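Local coordinates for extracellular solute-binding protein, family 5 (Chelativorans sp., PDB 6WM6), which binds EDTA and other aminopolycarboxylates in the periplasm, consistent with a role as the solute receptor of an ABC transporter, at residues 134-139 with 200-205; 354-359 with 465-470. One frame throughout, in Å; residues are numbered along the deposited sequence.

Interaction 1 (134-139 with 200-205); sequences FIYFWK and GDIAES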
ATOM      1  N   PHE A 134      20.539  -1.455 -12.870  1.00 18.05           N
ATOM      2  CA  PHE A 134      19.275  -1.897 -13.454  1.00 20.12           C
ATOM      3  C   PHE A 134      19.303  -3.406 -13.684  1.00 18.69           C
ATOM      4  O   PHE A 134      18.336  -4.100 -13.368  1.00 18.08           O
ATOM      5  CB  PHE A 134      19.002  -1.162 -14.780  1.00 19.17           C
ATOM      6  CG  PHE A 134      18.452   0.236 -14.619  1.00 18.07           C
ATOM      7  CD1 PHE A 134      19.244   1.261 -14.129  1.00 18.73           C
ATOM      8  CD2 PHE A 134      17.149   0.519 -14.988  1.00 17.93           C
ATOM      9  CE1 PHE A 134      18.727   2.549 -13.990  1.00 19.89           C
ATOM     10  CE2 PHE A 134      16.624   1.803 -14.854  1.00 18.98           C
ATOM     11  CZ  PHE A 134      17.424   2.809 -14.355  1.00 19.03           C
ATOM     12  N   ILE A 135      20.401  -3.928 -14.237  1.00 18.02           N
ATOM     13  CA  ILE A 135      20.483  -5.347 -14.566  1.00 18.67           C
ATOM     14  C   ILE A 135      20.436  -6.202 -13.309  1.00 17.85           C
ATOM     15  O   ILE A 135      19.724  -7.220 -13.269  1.00 20.33           O
ATOM     16  CB  ILE A 135      21.739  -5.610 -15.425  1.00 19.75           C
ATOM     17  CG1 ILE A 135      21.509  -5.017 -16.814  1.00 21.92           C
ATOM     18  CG2 ILE A 135      22.025  -7.094 -15.525  1.00 21.97           C
ATOM     19  CD1 ILE A 135      22.763  -4.898 -17.654  1.00 22.65           C
ATOM     20  N   TYR A 136      21.168  -5.811 -12.259  1.00 19.05           N
ATOM     21  CA  TYR A 136      21.109  -6.568 -11.012  1.00 19.37           C
ATOM     22  C   TYR A 136      19.680  -6.633 -10.489  1.00 19.86           C
ATOM     23  O   TYR A 136      19.169  -7.713 -10.161  1.00 19.94           O
ATOM     24  CB  TYR A 136      22.046  -5.968  -9.960  1.00 21.37           C
ATOM     25  CG  TYR A 136      21.947  -6.635  -8.609  1.00 21.41           C
ATOM     26  CD1 TYR A 136      22.703  -7.762  -8.322  1.00 22.20           C
ATOM     27  CD2 TYR A 136      21.095  -6.160  -7.630  1.00 20.65           C
ATOM     28  CE1 TYR A 136      22.617  -8.387  -7.073  1.00 22.09           C
ATOM     29  CE2 TYR A 136      20.989  -6.775  -6.395  1.00 20.72           C
ATOM     30  CZ  TYR A 136      21.751  -7.888  -6.123  1.00 22.19           C
ATOM     31  OH  TYR A 136      21.625  -8.485  -4.890  1.00 22.50           O
ATOM     32  N   PHE A 137      19.004  -5.491 -10.408  1.00 19.25           N
ATOM     33  CA  PHE A 137      17.664  -5.515  -9.842  1.00 17.30           C
ATOM     34  C   PHE A 137      16.720  -6.368 -10.675  1.00 17.86           C
ATOM     35  O   PHE A 137      15.954  -7.181 -10.135  1.00 18.87           O
ATOM     36  CB  PHE A 137      17.114  -4.104  -9.696  1.00 17.72           C
ATOM     37  CG  PHE A 137      15.817  -4.048  -8.938  1.00 17.35           C
ATOM     38  CD1 PHE A 137      15.746  -4.537  -7.645  1.00 18.32           C
ATOM     39  CD2 PHE A 137      14.667  -3.556  -9.520  1.00 17.79           C
ATOM     40  CE1 PHE A 137      14.576  -4.507  -6.929  1.00 19.80           C
ATOM     41  CE2 PHE A 137      13.471  -3.511  -8.806  1.00 18.36           C
ATOM     42  CZ  PHE A 137      13.426  -3.987  -7.508  1.00 20.40           C
ATOM     43  N   TRP A 138      16.744  -6.179 -12.000  1.00 18.03           N
ATOM     44  CA  TRP A 138      15.927  -7.007 -12.886  1.00 17.93           C
ATOM     45  C   TRP A 138      16.177  -8.495 -12.677  1.00 19.74           C
ATOM     46  O   TRP A 138      15.225  -9.282 -12.585  1.00 20.22           O
ATOM     47  CB  TRP A 138      16.225  -6.608 -14.333  1.00 19.66           C
ATOM     48  CG  TRP A 138      15.690  -7.527 -15.412  1.00 19.40           C
ATOM     49  CD1 TRP A 138      14.393  -7.765 -15.720  1.00 20.73           C
ATOM     50  CD2 TRP A 138      16.476  -8.276 -16.339  1.00 20.48           C
ATOM     51  NE1 TRP A 138      14.316  -8.650 -16.784  1.00 21.28           N
ATOM     52  CE2 TRP A 138      15.584  -8.957 -17.185  1.00 20.68           C
ATOM     53  CE3 TRP A 138      17.857  -8.422 -16.547  1.00 21.81           C
ATOM     54  CZ2 TRP A 138      16.014  -9.793 -18.211  1.00 22.15           C
ATOM     55  CZ3 TRP A 138      18.285  -9.249 -17.558  1.00 23.93           C
ATOM     56  CH2 TRP A 138      17.364  -9.926 -18.388  1.00 23.48           C
ATOM     57  N   LYS A 139      17.446  -8.892 -12.554  1.00 18.95           N
ATOM     58  CA  LYS A 139      17.750 -10.308 -12.343  1.00 21.42           C
ATOM     59  C   LYS A 139      17.193 -10.818 -11.019  1.00 21.65           C
ATOM     60  O   LYS A 139      16.753 -11.967 -10.944  1.00 23.59           O
ATOM     61  CB  LYS A 139      19.258 -10.565 -12.437  1.00 22.60           C
ATOM     62  CG  LYS A 139      19.773 -10.484 -13.861  1.00 24.44           C
ATOM     63  CD  LYS A 139      21.216 -10.955 -13.990  1.00 28.02           C
ATOM     64  CE  LYS A 139      21.630 -10.931 -15.456  1.00 41.05           C
ATOM     65  NZ  LYS A 139      22.996 -11.485 -15.689  1.00 54.37           N
ATOM     66  N   GLY A 200      28.737 -12.626  -2.519  1.00 32.43           N
ATOM     67  CA  GLY A 200      28.218 -13.890  -2.988  1.00 31.96           C
ATOM     68  C   GLY A 200      27.532 -13.775  -4.334  1.00 27.93           C
ATOM     69  O   GLY A 200      27.594 -12.755  -5.029  1.00 33.45           O
ATOM     70  N   ASP A 201      26.850 -14.858  -4.695  1.00 30.94           N
ATOM     71  CA  ASP A 201      26.048 -14.853  -5.908  1.00 30.99           C
ATOM     72  C   ASP A 201      24.793 -14.009  -5.679  1.00 28.98           C
ATOM     73  O   ASP A 201      24.555 -13.481  -4.588  1.00 28.26           O
ATOM     74  CB  ASP A 201      25.730 -16.279  -6.352  1.00 32.79           C
ATOM     75  CG  ASP A 201      24.838 -17.022  -5.376  1.00 52.98           C
ATOM     76  OD1 ASP A 201      24.233 -16.387  -4.488  1.00 53.25           O
ATOM     77  OD2 ASP A 201      24.740 -18.262  -5.498  1.00 60.25           O
ATOM     78  N   ILE A 202      23.974 -13.883  -6.721  1.00 29.61           N
ATOM     79  CA  ILE A 202      22.882 -12.908  -6.681  1.00 26.55           C
ATOM     80  C   ILE A 202      21.914 -13.226  -5.551  1.00 26.77           C
ATOM     81  O   ILE A 202      21.482 -12.330  -4.824  1.00 26.19           O
ATOM     82  CB  ILE A 202      22.207 -12.812  -8.062  1.00 29.50           C
ATOM     83  CG1 ILE A 202      23.223 -12.253  -9.068  1.00 50.78           C
ATOM     84  CG2 ILE A 202      20.963 -11.924  -7.997  1.00 30.81           C
ATOM     85  CD1 ILE A 202      22.630 -11.748 -10.360  1.00 62.19           C
ATOM     86  N   ALA A 203      21.566 -14.494  -5.363  1.00 28.72           N
ATOM     87  CA  ALA A 203      20.614 -14.822  -4.304  1.00 27.63           C
ATOM     88  C   ALA A 203      21.188 -14.509  -2.936  1.00 24.26           C
ATOM     89  O   ALA A 203      20.501 -13.952  -2.072  1.00 25.81           O
ATOM     90  CB  ALA A 203      20.223 -16.299  -4.384  1.00 32.98           C
ATOM     91  N   GLU A 204      22.451 -14.871  -2.713  1.00 25.12           N
ATOM     92  CA  GLU A 204      23.093 -14.588  -1.437  1.00 26.36           C
ATOM     93  C   GLU A 204      23.121 -13.090  -1.160  1.00 23.56           C
ATOM     94  O   GLU A 204      22.799 -12.644  -0.055  1.00 25.18           O
ATOM     95  CB  GLU A 204      24.517 -15.169  -1.465  1.00 36.62           C
ATOM     96  CG  GLU A 204      25.434 -14.752  -0.323  1.00 65.08           C
ATOM     97  CD  GLU A 204      25.032 -15.347   1.012  1.00 79.27           C
ATOM     98  OE1 GLU A 204      25.383 -14.753   2.055  1.00 77.96           O
ATOM     99  OE2 GLU A 204      24.365 -16.405   1.020  1.00 85.68           O
ATOM    100  N   SER A 205      23.502 -12.291  -2.158  1.00 22.86           N
ATOM    101  CA  SER A 205      23.629 -10.857  -1.935  1.00 20.96           C
ATOM    102  C   SER A 205      22.274 -10.194  -1.718  1.00 20.91           C
ATOM    103  O   SER A 205      22.172  -9.257  -0.918  1.00 21.42           O
ATOM    104  CB  SER A 205      24.388 -10.201  -3.089  1.00 26.93           C
ATOM    105  OG  SER A 205      23.659 -10.278  -4.301  1.00 23.67           O
TER

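Interaction 2 (354-359 with 465-470); sequences VMFLPN and VFPAVK. With EDO (1,2-ethanediol), chain E; EDO (1,2-ethanediol), chain I.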
ATOM      1  N   VAL A 354     -14.045  -3.196  -6.057  1.00 15.28           N
ATOM      2  CA  VAL A 354     -12.910  -3.939  -5.497  1.00 15.04           C
ATOM      3  C   VAL A 354     -11.672  -3.810  -6.361  1.00 15.96           C
ATOM      4  O   VAL A 354     -10.657  -4.460  -6.080  1.00 17.11           O
ATOM      5  CB  VAL A 354     -13.242  -5.407  -5.175  1.00 16.06           C
ATOM      6  CG1 VAL A 354     -14.259  -5.485  -4.054  1.00 16.44           C
ATOM      7  CG2 VAL A 354     -13.716  -6.163  -6.397  1.00 17.44           C
ATOM      8  N   MET A 355     -11.705  -2.963  -7.379  1.00 16.36           N
ATOM      9  CA  MET A 355     -10.556  -2.784  -8.251  1.00 16.74           C
ATOM     10  C   MET A 355     -10.117  -1.348  -8.449  1.00 16.64           C
ATOM     11  O   MET A 355      -8.978  -1.130  -8.903  1.00 16.79           O
ATOM     12  CB  MET A 355     -10.794  -3.433  -9.603  1.00 19.28           C
ATOM     13  CG  MET A 355     -10.880  -4.955  -9.424  1.00 21.27           C
ATOM     14  SD  MET A 355     -10.994  -5.821 -10.957  1.00 22.22           S
ATOM     15  CE  MET A 355     -11.346  -7.456 -10.326  1.00 19.82           C
ATOM     16  N   PHE A 356     -10.951  -0.375  -8.112  1.00 14.95           N
ATOM     17  CA  PHE A 356     -10.660   1.036  -8.315  1.00 14.39           C
ATOM     18  C   PHE A 356     -11.050   1.817  -7.069  1.00 15.71           C
ATOM     19  O   PHE A 356     -12.131   1.617  -6.511  1.00 15.02           O
ATOM     20  CB  PHE A 356     -11.513   1.602  -9.466  1.00 15.43           C
ATOM     21  CG  PHE A 356     -11.389   0.841 -10.761  1.00 14.39           C
ATOM     22  CD1 PHE A 356     -10.285   1.019 -11.591  1.00 15.65           C
ATOM     23  CD2 PHE A 356     -12.384  -0.018 -11.165  1.00 15.94           C
ATOM     24  CE1 PHE A 356     -10.199   0.343 -12.801  1.00 16.50           C
ATOM     25  CE2 PHE A 356     -12.294  -0.702 -12.372  1.00 18.50           C
ATOM     26  CZ  PHE A 356     -11.203  -0.513 -13.185  1.00 16.97           C
ATOM     27  N   LEU A 357     -10.181   2.743  -6.662  1.00 15.46           N
ATOM     28  CA  LEU A 357     -10.558   3.734  -5.661  1.00 14.92           C
ATOM     29  C   LEU A 357     -11.554   4.709  -6.280  1.00 15.35           C
ATOM     30  O   LEU A 357     -11.623   4.849  -7.512  1.00 16.19           O
ATOM     31  CB  LEU A 357      -9.328   4.498  -5.192  1.00 15.15           C
ATOM     32  CG  LEU A 357      -8.238   3.680  -4.489  1.00 15.91           C
ATOM     33  CD1 LEU A 357      -6.989   4.571  -4.312  1.00 18.25           C
ATOM     34  CD2 LEU A 357      -8.689   3.145  -3.160  1.00 17.67           C
ATOM     35  N   PRO A 358     -12.298   5.448  -5.449  1.00 15.90           N
ATOM     36  CA  PRO A 358     -13.321   6.360  -5.995  1.00 16.88           C
ATOM     37  C   PRO A 358     -12.778   7.409  -6.943  1.00 17.14           C
ATOM     38  O   PRO A 358     -13.557   7.913  -7.778  1.00 19.12           O
ATOM     39  CB  PRO A 358     -13.929   6.992  -4.730  1.00 18.04           C
ATOM     40  CG  PRO A 358     -13.812   5.886  -3.710  1.00 18.81           C
ATOM     41  CD  PRO A 358     -12.448   5.262  -3.988  1.00 17.49           C
ATOM     42  N   ASN A 359     -11.500   7.758  -6.863  1.00 16.87           N
ATOM     43  CA  ASN A 359     -10.927   8.763  -7.746  1.00 16.97           C
ATOM     44  C   ASN A 359     -10.226   8.194  -8.979  1.00 19.21           C
ATOM     45  O   ASN A 359      -9.710   8.966  -9.792  1.00 22.77           O
ATOM     46  CB  ASN A 359      -9.950   9.666  -6.986  1.00 19.81           C
ATOM     47  CG  ASN A 359      -8.755   8.923  -6.470  1.00 22.68           C
ATOM     48  OD1 ASN A 359      -8.891   7.890  -5.817  1.00 21.34           O
ATOM     49  ND2 ASN A 359      -7.559   9.454  -6.735  1.00 28.56           N
ATOM     50  N   VAL A 465      -0.953   2.273  -8.226  1.00 17.49           N
ATOM     51  CA  VAL A 465      -1.214   3.218  -9.294  1.00 17.22           C
ATOM     52  C   VAL A 465      -1.834   2.538 -10.502  1.00 17.64           C
ATOM     53  O   VAL A 465      -2.629   3.153 -11.222  1.00 17.77           O
ATOM     54  CB  VAL A 465       0.091   3.945  -9.681  1.00 20.09           C
ATOM     55  CG1 VAL A 465      -0.082   4.741 -10.965  1.00 23.07           C
ATOM     56  CG2 VAL A 465       0.518   4.862  -8.543  1.00 21.95           C
ATOM     57  N   PHE A 466      -1.491   1.259 -10.751  1.00 15.89           N
ATOM     58  CA  PHE A 466      -2.059   0.502 -11.866  1.00 16.49           C
ATOM     59  C   PHE A 466      -3.034  -0.532 -11.325  1.00 15.39           C
ATOM     60  O   PHE A 466      -2.611  -1.614 -10.874  1.00 16.46           O
ATOM     61  CB  PHE A 466      -0.947  -0.183 -12.669  1.00 17.92           C
ATOM     62  CG  PHE A 466       0.050   0.777 -13.234  1.00 17.43           C
ATOM     63  CD1 PHE A 466      -0.275   1.558 -14.319  1.00 21.38           C
ATOM     64  CD2 PHE A 466       1.303   0.891 -12.672  1.00 19.17           C
ATOM     65  CE1 PHE A 466       0.656   2.461 -14.843  1.00 22.19           C
ATOM     66  CE2 PHE A 466       2.235   1.785 -13.197  1.00 21.47           C
ATOM     67  CZ  PHE A 466       1.893   2.562 -14.264  1.00 19.46           C
ATOM     68  N   PRO A 467      -4.335  -0.271 -11.369  1.00 14.82           N
ATOM     69  CA  PRO A 467      -5.303  -1.259 -10.865  1.00 15.77           C
ATOM     70  C   PRO A 467      -5.137  -2.643 -11.436  1.00 15.51           C
ATOM     71  O   PRO A 467      -5.336  -3.635 -10.712  1.00 16.43           O
ATOM     72  CB  PRO A 467      -6.650  -0.631 -11.246  1.00 16.29           C
ATOM     73  CG  PRO A 467      -6.393   0.834 -11.120  1.00 15.84           C
ATOM     74  CD  PRO A 467      -4.977   1.026 -11.668  1.00 16.13           C
ATOM     75  N   ALA A 468      -4.753  -2.771 -12.713  1.00 14.94           N
ATOM     76  CA  ALA A 468      -4.656  -4.097 -13.310  1.00 16.44           C
ATOM     77  C   ALA A 468      -3.498  -4.888 -12.729  1.00 16.40           C
ATOM     78  O   ALA A 468      -3.563  -6.120 -12.680  1.00 18.21           O
ATOM     79  CB  ALA A 468      -4.489  -3.991 -14.822  1.00 17.59           C
ATOM     80  N   VAL A 469      -2.427  -4.203 -12.309  1.00 16.72           N
ATOM     81  CA  VAL A 469      -1.295  -4.882 -11.681  1.00 17.09           C
ATOM     82  C   VAL A 469      -1.695  -5.390 -10.306  1.00 17.09           C
ATOM     83  O   VAL A 469      -1.460  -6.553  -9.956  1.00 18.28           O
ATOM     84  CB  VAL A 469      -0.063  -3.966 -11.635  1.00 17.79           C
ATOM     85  CG1 VAL A 469       1.081  -4.665 -10.862  1.00 17.72           C
ATOM     86  CG2 VAL A 469       0.382  -3.619 -13.055  1.00 19.03           C
ATOM     87  N   LYS A 470      -2.364  -4.545  -9.523  1.00 16.32           N
ATOM     88  CA  LYS A 470      -2.815  -4.988  -8.209  1.00 16.49           C
ATOM     89  C   LYS A 470      -3.789  -6.141  -8.336  1.00 17.50           C
ATOM     90  O   LYS A 470      -3.723  -7.123  -7.579  1.00 18.54           O
ATOM     91  CB  LYS A 470      -3.470  -3.832  -7.450  1.00 18.90           C
ATOM     92  CG  LYS A 470      -4.073  -4.200  -6.091  1.00 20.81           C
ATOM     93  CD  LYS A 470      -2.994  -4.641  -5.140  1.00 22.82           C
ATOM     94  CE  LYS A 470      -3.547  -4.887  -3.740  1.00 22.29           C
ATOM     95  NZ  LYS A 470      -2.439  -5.134  -2.814  1.00 24.56           N
TER
HETATM   96  C1  EDO E 604      -5.416   7.783  -4.261  1.00 28.04           C
HETATM   97  O1  EDO E 604      -5.553   9.208  -4.263  1.00 34.60           O
HETATM   98  C2  EDO E 604      -4.964   7.355  -2.867  1.00 26.04           C
HETATM   99  O2  EDO E 604      -4.055   8.371  -2.419  1.00 25.92           O
HETATM  100  C1  EDO I 608       2.870   1.677  -6.558  1.00 44.16           C
HETATM  101  O1  EDO I 608       1.759   1.606  -7.459  1.00 28.79           O
HETATM  102  C2  EDO I 608       2.390   2.115  -5.180  1.00 46.16           C
HETATM  103  O2  EDO I 608       1.533   1.125  -4.592  1.00 24.07           O
HETATM  104  O   HOH W   1      -7.278  -3.409  -8.707  1.00 19.27           O

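Interaction 1 (134-139 with 200-205)
Tyr136 and Ser205 make the polar part of this contact, a hydrogen bond of 2.8 Å between Tyr136 OH and Ser205 OG in which either hydroxyl could be the donor. Ser205 OG lies at the edge of the tyrosine ring, in its plane, and is 3.5 Å from Tyr136 CE1. With CG anti to the backbone N (chi1 175°), the phenol reaches away from helix 131-141 and across to helix 202-212. Both residues are buried, so each hydroxyl supplies a partner for the other inside the protein.

The apolar part belongs to Ile202, whose two branches divide the work. Its CG2 methyl approaches Tyr136 CE1 obliquely at 4.0 Å, while CD1, at the end of the other branch, packs 4.0 Å from Lys139 CD. The lysine and isoleucine side chains cross at about a right angle, and it is the aliphatic part of Lys139 that is used.

Capping completes the account on the side of 200-205. Asp201 is the N-cap of helix 202-212, its OD1 accepting from Glu204 N at 2.9 Å in a nearly straight bond (167°). Around the phenol, Ala193 and Ala196 of helix 193-196 and Tyr206 and Leu210 of helix 202-212 add further packing. This is helix-to-helix packing in which one tyrosine bridges from helix 131-141 to the capped first turn of helix 202-212.

Interaction 2 (354-359 with 465-470)
Pro467 meets the 354-359 loop through CB and CG, CB against Met355 O and both carbons against the ring of Phe356. The phenylalanine carries the apolar half of the contact. Beyond CB, its CG is turned anti to the carbonyl carbon (chi1 -54°), which carries the ring toward Pro467. CD1 lies 3.9 Å from Pro467 CG and almost as near Pro467 CB; one bond further out, CE1 is 4.0 Å from Pro467 CB and a little farther from CG. These two ring atoms are the ones that meet the proline, which approaches obliquely, the side chains crossing at about a right angle. Met355 CB sits over one face of the same ring, offset toward its rim, and Asp515 of helix 504-521 also touches Phe356. With an alanine in place of Phe356, Pro467 CB and CG would probably lose their aromatic neighbour, and a gap would be likely to open beside the proline ring.

The polar half runs through the backbone. Met355 O comes within 3.3 Å of Pro467 CB, yet no direct hydrogen bond joins the segments. Instead one water donates to both Met355 O and Pro467 O, at 2.8 Å from each, while Gln463 NE2 gives the Met355 carbonyl a second bond. Pro467 opens helix 467-474 directly after its N-cap residue, Phe466, and also touches Leu511 of helix 504-521. The result is a buried loop-to-helix junction: a first-turn proline set against an aromatic ring and bridged to the loop by water.

Interactions 1 and 2 follow one another along the chain, the first closing before the second opens, and both fall within the same family 5 solute-binding range. Their centres are about 30 Å apart and their nearest atoms about 13 Å apart, so the two contacts do not touch. The centre of interaction 1 lies about 25 Å from the centre of the chain; it joins helices 131-141 and 202-212, the former packed on strand 160-165. Interaction 2, centred about 11 Å from the chain centre, links a loop to helix 467-474, near strands 305-311 and 524-537 of the large mixed sheet. Each holds sequence-distant segments together within its own part of the fold, consistent with the two-lobed architecture of periplasmic binding proteins.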